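GntR family transcriptional regulator (Streptococcus agalactiae, PDB 7B5U) probably acts as a DNA-binding transcription factor, and binds the second messenger c-di-AMP through the RCK_C effector domain that makes up this chain. Local coordinates at residues S20-I34 against I44-G56. Numbering follows the deposited sequence.
Sequences SIGELNVWHQTGATI and IVSPGPFSVIEQG. With 2BA ((2R,3R,3aS,5R,7aR,9R,10R,10aS,12R,14aR)-2,9-bis(6-amino-9H-purin-9-yl)octahydro-2H,7H-difuro[3,2-d:3',2'-j][1,3,7,9,2,8 ]tetraoxadiphosphacyclododecine-3,5,10,12-tetrol 5,12-dioxide), chain C.
Ile21 CD1 touches Pro47 CG at 3.7 Å, and the two side chains cross at about a right angle. This packing lies beside the c-di-AMP pocket of the RCK_C (TrkA-C) domain, and Ile21 belongs to both. Short helix 21-24, helix 26-30, strand 33-39 and the turn Gly48-Ser51 build the pocket. Pro47 CG also packs on Ile34 CG2. Deeper in, Ile53 CD1, in one of its two conformers, meets Ile21 CG1, Leu24 CD1 and Ile34 CD1. Ile59 and Phe75 add to this buried cluster.

Two backbone bonds tie the first turn of helix 21-24 to the turn 48-51. Ile21 N donates to Ser51 O, and Gly22 N to Pro49 O at 2.8 Å. Gly22 CA packs directly on Pro49 CB at 3.8 Å. Ser20 CB lies 3.2 Å from Pro49 O, and Ser20 and Val52 form an antiparallel non-hydrogen-bonded pair.

The ligand spans both segments. One adenine is read by Ile34: its N donates to 2BA N11 (2.9 Å) and its O accepts from 2BA N61. Trp27 N adds a weak hydrogen bond to 2BA N31. Ile21 CG2, anti to the backbone N, comes to 3.3 Å from 2BA C41 of the same base. Asn25 OD1 accepts from ribose 2BA O2'1 at 2.7 Å. The His28 ring presents its edge, with NE2 donating to phosphate 2BA O2P, while Trp27 CE3 sits over one face. Pro49 CG approaches the other phosphate. The second subunit binds the same ligand through its own Asn25, Trp27, His28 and Ile34, so c-di-AMP bridges the dimer.

Glu23 positions Ser20 through a capping box: Glu23 N donates to Ser20 OG, and Ser20 N to Glu23 OE1. Ser51, the last residue of the turn, donates through OG to Pro47 O at 2.8 Å, from above the carbonyl plane.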
loop_
_atom_site.group_PDB
_atom_site.type_symbol
_atom_site.label_atom_id
_atom_site.label_comp_id
_atom_site.label_asym_id
_atom_site.label_seq_id
_atom_site.Cartn_x
_atom_site.Cartn_y
_atom_site.Cartn_z
ATOM N N SER A 20 1.913 9.774 -12.019
ATOM C CA SER A 20 2.373 8.624 -11.266
ATOM C C SER A 20 1.897 8.707 -9.818
ATOM O O SER A 20 1.606 9.779 -9.284
ATOM C CB SER A 20 3.899 8.551 -11.291
ATOM O OG SER A 20 4.459 9.581 -10.500
ATOM N N ILE A 21 1.881 7.544 -9.165
ATOM C CA ILE A 21 1.480 7.475 -7.760
ATOM C C ILE A 21 2.375 8.354 -6.896
ATOM O O ILE A 21 1.905 9.014 -5.958
ATOM C CB ILE A 21 1.477 6.009 -7.286
ATOM C CG1 ILE A 21 0.371 5.223 -7.995
ATOM C CG2 ILE A 21 1.352 5.916 -5.779
ATOM C CD1 ILE A 21 0.375 3.730 -7.662
ATOM N N GLY A 22 3.672 8.379 -7.200
ATOM C CA GLY A 22 4.593 9.212 -6.448
ATOM C C GLY A 22 4.388 10.699 -6.675
ATOM O O GLY A 22 4.498 11.496 -5.739
ATOM N N GLU A 23 4.124 11.101 -7.923
ATOM C CA GLU A 23 3.807 12.501 -8.200
ATOM C C GLU A 23 2.559 12.926 -7.450
ATOM O O GLU A 23 2.489 14.049 -6.929
ATOM C CB GLU A 23 3.581 12.703 -9.702
ATOM C CG GLU A 23 4.845 12.687 -10.517
ATOM C CD GLU A 23 4.604 12.476 -12.005
ATOM O OE1 GLU A 23 3.437 12.368 -12.454
ATOM O OE2 GLU A 23 5.611 12.419 -12.740
ATOM N N LEU A 24 1.550 12.053 -7.412
ATOM C CA LEU A 24 0.316 12.356 -6.701
ATOM C C LEU A 24 0.534 12.368 -5.202
ATOM O O LEU A 24 -0.191 13.071 -4.485
ATOM C CB LEU A 24 -0.753 11.327 -7.051
ATOM C CG LEU A 24 -1.210 11.356 -8.507
ATOM C CD1 LEU A 24 -2.140 10.193 -8.777
ATOM C CD2 LEU A 24 -1.896 12.672 -8.822
ATOM N N ASN A 25 1.510 11.595 -4.715
ATOM C CA ASN A 25 1.756 11.460 -3.282
ATOM C C ASN A 25 0.522 10.884 -2.575
ATOM O O ASN A 25 0.092 11.379 -1.529
ATOM C CB ASN A 25 2.197 12.803 -2.687
ATOM C CG ASN A 25 3.128 12.660 -1.498
ATOM O OD1 ASN A 25 3.820 11.639 -1.317
ATOM N ND2 ASN A 25 3.173 13.695 -0.682
ATOM N N VAL A 26 -0.019 9.792 -3.144
ATOM C CA VAL A 26 -1.392 9.358 -2.845
ATOM C C VAL A 26 -1.644 9.195 -1.348
ATOM O O VAL A 26 -2.652 9.690 -0.841
ATOM C CB VAL A 26 -1.758 8.080 -3.619
ATOM C CG1 VAL A 26 -3.101 7.516 -3.133
ATOM C CG2 VAL A 26 -1.813 8.356 -5.106
ATOM N N TRP A 27 -0.776 8.469 -0.621
ATOM C CA TRP A 27 -1.075 8.208 0.791
ATOM C C TRP A 27 -1.271 9.506 1.565
ATOM O O TRP A 27 -2.147 9.592 2.436
ATOM C CB TRP A 27 0.008 7.338 1.458
ATOM C CG TRP A 27 -0.406 6.971 2.865
ATOM C CD1 TRP A 27 -1.155 5.886 3.235
ATOM C CD2 TRP A 27 -0.160 7.714 4.075
ATOM N NE1 TRP A 27 -1.387 5.907 4.588
ATOM C CE2 TRP A 27 -0.787 7.017 5.129
ATOM C CE3 TRP A 27 0.532 8.898 4.370
ATOM C CZ2 TRP A 27 -0.734 7.460 6.449
ATOM C CZ3 TRP A 27 0.579 9.334 5.686
ATOM C CH2 TRP A 27 -0.049 8.616 6.709
ATOM N N HIS A 28 -0.459 10.525 1.273
ATOM C CA HIS A 28 -0.583 11.810 1.959
ATOM C C HIS A 28 -1.811 12.597 1.530
ATOM O O HIS A 28 -2.269 13.466 2.280
ATOM C CB HIS A 28 0.683 12.633 1.754
ATOM C CG HIS A 28 1.865 12.072 2.475
ATOM N ND1 HIS A 28 2.079 12.288 3.819
ATOM C CD2 HIS A 28 2.890 11.293 2.051
ATOM C CE1 HIS A 28 3.177 11.659 4.196
ATOM N NE2 HIS A 28 3.691 11.052 3.140
ATOM N N GLN A 29 -2.345 12.322 0.339
ATOM C CA GLN A 29 -3.524 13.043 -0.129
ATOM C C GLN A 29 -4.814 12.438 0.397
ATOM O O GLN A 29 -5.774 13.168 0.658
ATOM C CB GLN A 29 -3.597 13.011 -1.654
ATOM C CG GLN A 29 -2.421 13.626 -2.350
ATOM C CD GLN A 29 -2.408 15.134 -2.267
ATOM O OE1 GLN A 29 -3.328 15.750 -1.738
ATOM N NE2 GLN A 29 -1.354 15.740 -2.790
ATOM N N THR A 30 -4.866 11.104 0.525
ATOM C CA THR A 30 -6.122 10.397 0.764
ATOM C C THR A 30 -6.069 9.390 1.898
ATOM O O THR A 30 -7.124 8.851 2.259
ATOM C CB THR A 30 -6.565 9.622 -0.482
ATOM O OG1 THR A 30 -5.616 8.580 -0.742
ATOM C CG2 THR A 30 -6.709 10.556 -1.691
ATOM N N GLY A 31 -4.887 9.066 2.426
ATOM C CA GLY A 31 -4.773 8.019 3.418
ATOM C C GLY A 31 -4.802 6.610 2.873
ATOM O O GLY A 31 -4.746 5.659 3.667
ATOM N N ALA A 32 -4.858 6.442 1.557
ATOM C CA ALA A 32 -4.966 5.124 0.948
ATOM C C ALA A 32 -3.605 4.531 0.624
ATOM O O ALA A 32 -2.685 5.244 0.209
ATOM C CB ALA A 32 -5.763 5.228 -0.346
ATOM N N THR A 33 -3.496 3.216 0.777
ATOM C CA THR A 33 -2.335 2.477 0.293
ATOM C C THR A 33 -2.793 1.633 -0.889
ATOM O O THR A 33 -3.604 0.706 -0.722
ATOM C CB THR A 33 -1.737 1.602 1.390
ATOM O OG1 THR A 33 -1.331 2.428 2.491
ATOM C CG2 THR A 33 -0.519 0.845 0.881
ATOM N N ILE A 34 -2.305 1.973 -2.082
ATOM C CA ILE A 34 -2.689 1.260 -3.298
ATOM C C ILE A 34 -1.958 -0.076 -3.358
ATOM O O ILE A 34 -0.726 -0.131 -3.251
ATOM C CB ILE A 34 -2.401 2.111 -4.546
ATOM C CG1 ILE A 34 -3.244 3.395 -4.540
ATOM C CG2 ILE A 34 -2.621 1.281 -5.804
ATOM C CD1 ILE A 34 -2.857 4.384 -5.634
ATOM N N ILE A 44 -1.037 -4.859 -12.008
ATOM C CA ILE A 44 0.275 -4.651 -11.407
ATOM C C ILE A 44 0.067 -4.593 -9.905
ATOM O O ILE A 44 -0.658 -3.724 -9.404
ATOM C CB ILE A 44 0.954 -3.376 -11.926
ATOM C CG1 ILE A 44 1.327 -3.552 -13.400
ATOM C CG2 ILE A 44 2.186 -3.046 -11.088
ATOM C CD1 ILE A 44 2.059 -2.384 -13.991
ATOM N N VAL A 45 0.680 -5.527 -9.195
ATOM C CA VAL A 45 0.579 -5.628 -7.744
ATOM C C VAL A 45 1.808 -4.975 -7.130
ATOM O O VAL A 45 2.922 -5.118 -7.647
ATOM C CB VAL A 45 0.458 -7.106 -7.325
ATOM C CG1 VAL A 45 0.358 -7.256 -5.810
ATOM C CG2 VAL A 45 -0.738 -7.758 -8.020
ATOM N N SER A 46 1.615 -4.267 -6.012
ATOM C CA SER A 46 2.688 -3.523 -5.346
ATOM C C SER A 46 3.278 -2.500 -6.316
ATOM O O SER A 46 4.458 -2.588 -6.692
ATOM C CB SER A 46 3.774 -4.449 -4.797
ATOM O OG SER A 46 4.572 -3.721 -3.891
ATOM N N PRO A 47 2.485 -1.507 -6.736
ATOM C CA PRO A 47 2.840 -0.752 -7.955
ATOM C C PRO A 47 4.016 0.202 -7.819
ATOM O O PRO A 47 4.645 0.517 -8.839
ATOM C CB PRO A 47 1.544 -0.003 -8.293
ATOM C CG PRO A 47 0.847 0.132 -6.961
ATOM C CD PRO A 47 1.136 -1.157 -6.246
ATOM N N GLY A 48 4.305 0.713 -6.630
ATOM C CA GLY A 48 5.367 1.679 -6.468
ATOM C C GLY A 48 5.029 3.060 -7.003
ATOM O O GLY A 48 3.963 3.308 -7.575
ATOM N N PRO A 49 5.968 3.993 -6.817
ATOM C CA PRO A 49 5.699 5.407 -7.108
ATOM C C PRO A 49 5.709 5.758 -8.582
ATOM O O PRO A 49 5.233 6.845 -8.940
ATOM C CB PRO A 49 6.851 6.121 -6.389
ATOM C CG PRO A 49 7.987 5.122 -6.467
ATOM C CD PRO A 49 7.313 3.790 -6.259
ATOM N N PHE A 50 6.255 4.901 -9.438
ATOM C CA PHE A 50 6.389 5.219 -10.851
ATOM C C PHE A 50 5.230 4.700 -11.690
ATOM O O PHE A 50 5.136 5.051 -12.873
ATOM C CB PHE A 50 7.732 4.710 -11.367
ATOM C CG PHE A 50 8.887 5.146 -10.517
ATOM C CD1 PHE A 50 9.113 6.497 -10.270
ATOM C CD2 PHE A 50 9.730 4.216 -9.939
ATOM C CE1 PHE A 50 10.175 6.908 -9.473
ATOM C CE2 PHE A 50 10.796 4.618 -9.144
ATOM C CZ PHE A 50 11.017 5.962 -8.907
ATOM N N SER A 51 4.349 3.886 -11.115
ATOM C CA SER A 51 3.158 3.446 -11.824
ATOM C C SER A 51 2.227 4.626 -12.048
ATOM O O SER A 51 2.053 5.475 -11.167
ATOM C CB SER A 51 2.457 2.356 -11.017
ATOM O OG SER A 51 3.164 1.128 -11.084
ATOM N N VAL A 52 1.639 4.691 -13.241
ATOM C CA VAL A 52 0.789 5.808 -13.647
ATOM C C VAL A 52 -0.672 5.388 -13.572
ATOM O O VAL A 52 -1.018 4.231 -13.838
ATOM C CB VAL A 52 1.166 6.281 -15.067
ATOM C CG1 VAL A 52 0.301 7.457 -15.524
ATOM C CG2 VAL A 52 2.632 6.671 -15.109
ATOM N N ILE A 53 -1.527 6.316 -13.172
ATOM C CA ILE A 53 -2.959 6.071 -13.130
ATOM C C ILE A 53 -3.595 6.744 -14.339
ATOM O O ILE A 53 -3.490 7.961 -14.518
ATOM C CB ILE A 53 -3.571 6.547 -11.806
ATOM C CG1 ILE A 53 -2.911 5.812 -10.637
ATOM C CG2 ILE A 53 -5.076 6.311 -11.803
ATOM C CD1 ILE A 53 -3.325 6.327 -9.278
ATOM N N GLU A 54 -4.257 5.942 -15.180
ATOM C CA GLU A 54 -4.877 6.420 -16.410
ATOM C C GLU A 54 -6.389 6.268 -16.343
ATOM O O GLU A 54 -6.918 5.469 -15.568
ATOM C CB GLU A 54 -4.378 5.618 -17.616
ATOM C CG GLU A 54 -2.891 5.309 -17.628
ATOM C CD GLU A 54 -2.057 6.437 -18.180
ATOM O OE1 GLU A 54 -2.564 7.580 -18.231
ATOM O OE2 GLU A 54 -0.894 6.178 -18.567
ATOM N N GLN A 55 -7.083 7.024 -17.185
ATOM C CA GLN A 55 -8.536 7.014 -17.119
ATOM C C GLN A 55 -9.075 5.625 -17.435
ATOM O O GLN A 55 -8.629 4.962 -18.375
ATOM C CB GLN A 55 -9.141 8.041 -18.071
ATOM C CG GLN A 55 -10.623 8.245 -17.794
ATOM C CD GLN A 55 -11.167 9.476 -18.483
ATOM O OE1 GLN A 55 -11.368 9.490 -19.702
ATOM N NE2 GLN A 55 -11.413 10.528 -17.712
ATOM N N GLY A 56 -10.045 5.185 -16.639
ATOM C CA GLY A 56 -10.620 3.870 -16.798
ATOM C C GLY A 56 -9.941 2.784 -15.996
ATOM O O GLY A 56 -10.489 1.675 -15.891
HETATM P P 2BA C . 5.269 8.265 1.758
HETATM O O1P 2BA C . 3.967 7.654 2.118
HETATM O O2P 2BA C . 5.742 9.422 2.573
HETATM O "O5'" 2BA C . 6.371 7.074 1.744
HETATM C "C5'" 2BA C . 7.738 7.397 1.632
HETATM C "C4'" 2BA C . 8.497 6.078 1.308
HETATM O "O4'" 2BA C . 8.370 5.239 2.335
HETATM C "C3'" 2BA C . 7.950 5.382 0.037
HETATM O "O3'" 2BA C . 8.602 5.901 -1.064
HETATM C "C2'" 2BA C . 8.246 3.903 0.389
HETATM O "O2'" 2BA C . 9.629 3.528 -0.024
HETATM C "C1'" 2BA C . 8.064 3.821 1.721
HETATM N N9 2BA C . 6.723 3.434 2.148
HETATM C C8 2BA C . 5.802 4.279 2.680
HETATM N N7 2BA C . 4.683 3.576 2.938
HETATM C C5 2BA C . 4.936 2.303 2.540
HETATM C C6 2BA C . 4.208 1.143 2.553
HETATM N N6 2BA C . 2.866 1.037 3.031
HETATM N N1 2BA C . 4.757 0.014 2.103
HETATM C C2 2BA C . 6.021 -0.001 1.605
HETATM N N3 2BA C . 6.772 1.113 1.600
HETATM C C4 2BA C . 6.184 2.233 2.065
HETATM P P1 2BA C . 7.981 5.720 -2.582
HETATM O O1P1 2BA C . 7.579 4.309 -2.839
HETATM O O2P1 2BA C . 8.987 6.299 -3.518
HETATM O "O5'1" 2BA C . 6.609 6.604 -2.553
HETATM C "C5'1" 2BA C . 6.705 8.014 -2.508
HETATM C "C4'1" 2BA C . 5.279 8.555 -2.160
HETATM O "O4'1" 2BA C . 4.415 8.207 -3.109
HETATM C "C3'1" 2BA C . 4.774 7.980 -0.815
HETATM O "O3'1" 2BA C . 5.235 8.802 0.198
HETATM C "C2'1" 2BA C . 3.245 7.981 -1.076
HETATM O "O2'1" 2BA C . 2.657 9.311 -0.717
HETATM C "C1'1" 2BA C . 3.107 7.711 -2.391
HETATM N N91 2BA C . 2.969 6.301 -2.738
HETATM C C81 2BA C . 3.908 5.472 -3.265
HETATM N N71 2BA C . 3.388 4.239 -3.402
HETATM C C51 2BA C . 2.123 4.315 -2.925
HETATM C C61 2BA C . 1.091 3.404 -2.776
HETATM N N61 2BA C . 1.223 2.042 -3.191
HETATM N N11 2BA C . -0.067 3.791 -2.286
HETATM C C21 2BA C . -0.242 5.068 -1.876
HETATM N N31 2BA C . 0.713 5.995 -2.000
HETATM C C41 2BA C . 1.885 5.576 -2.509
#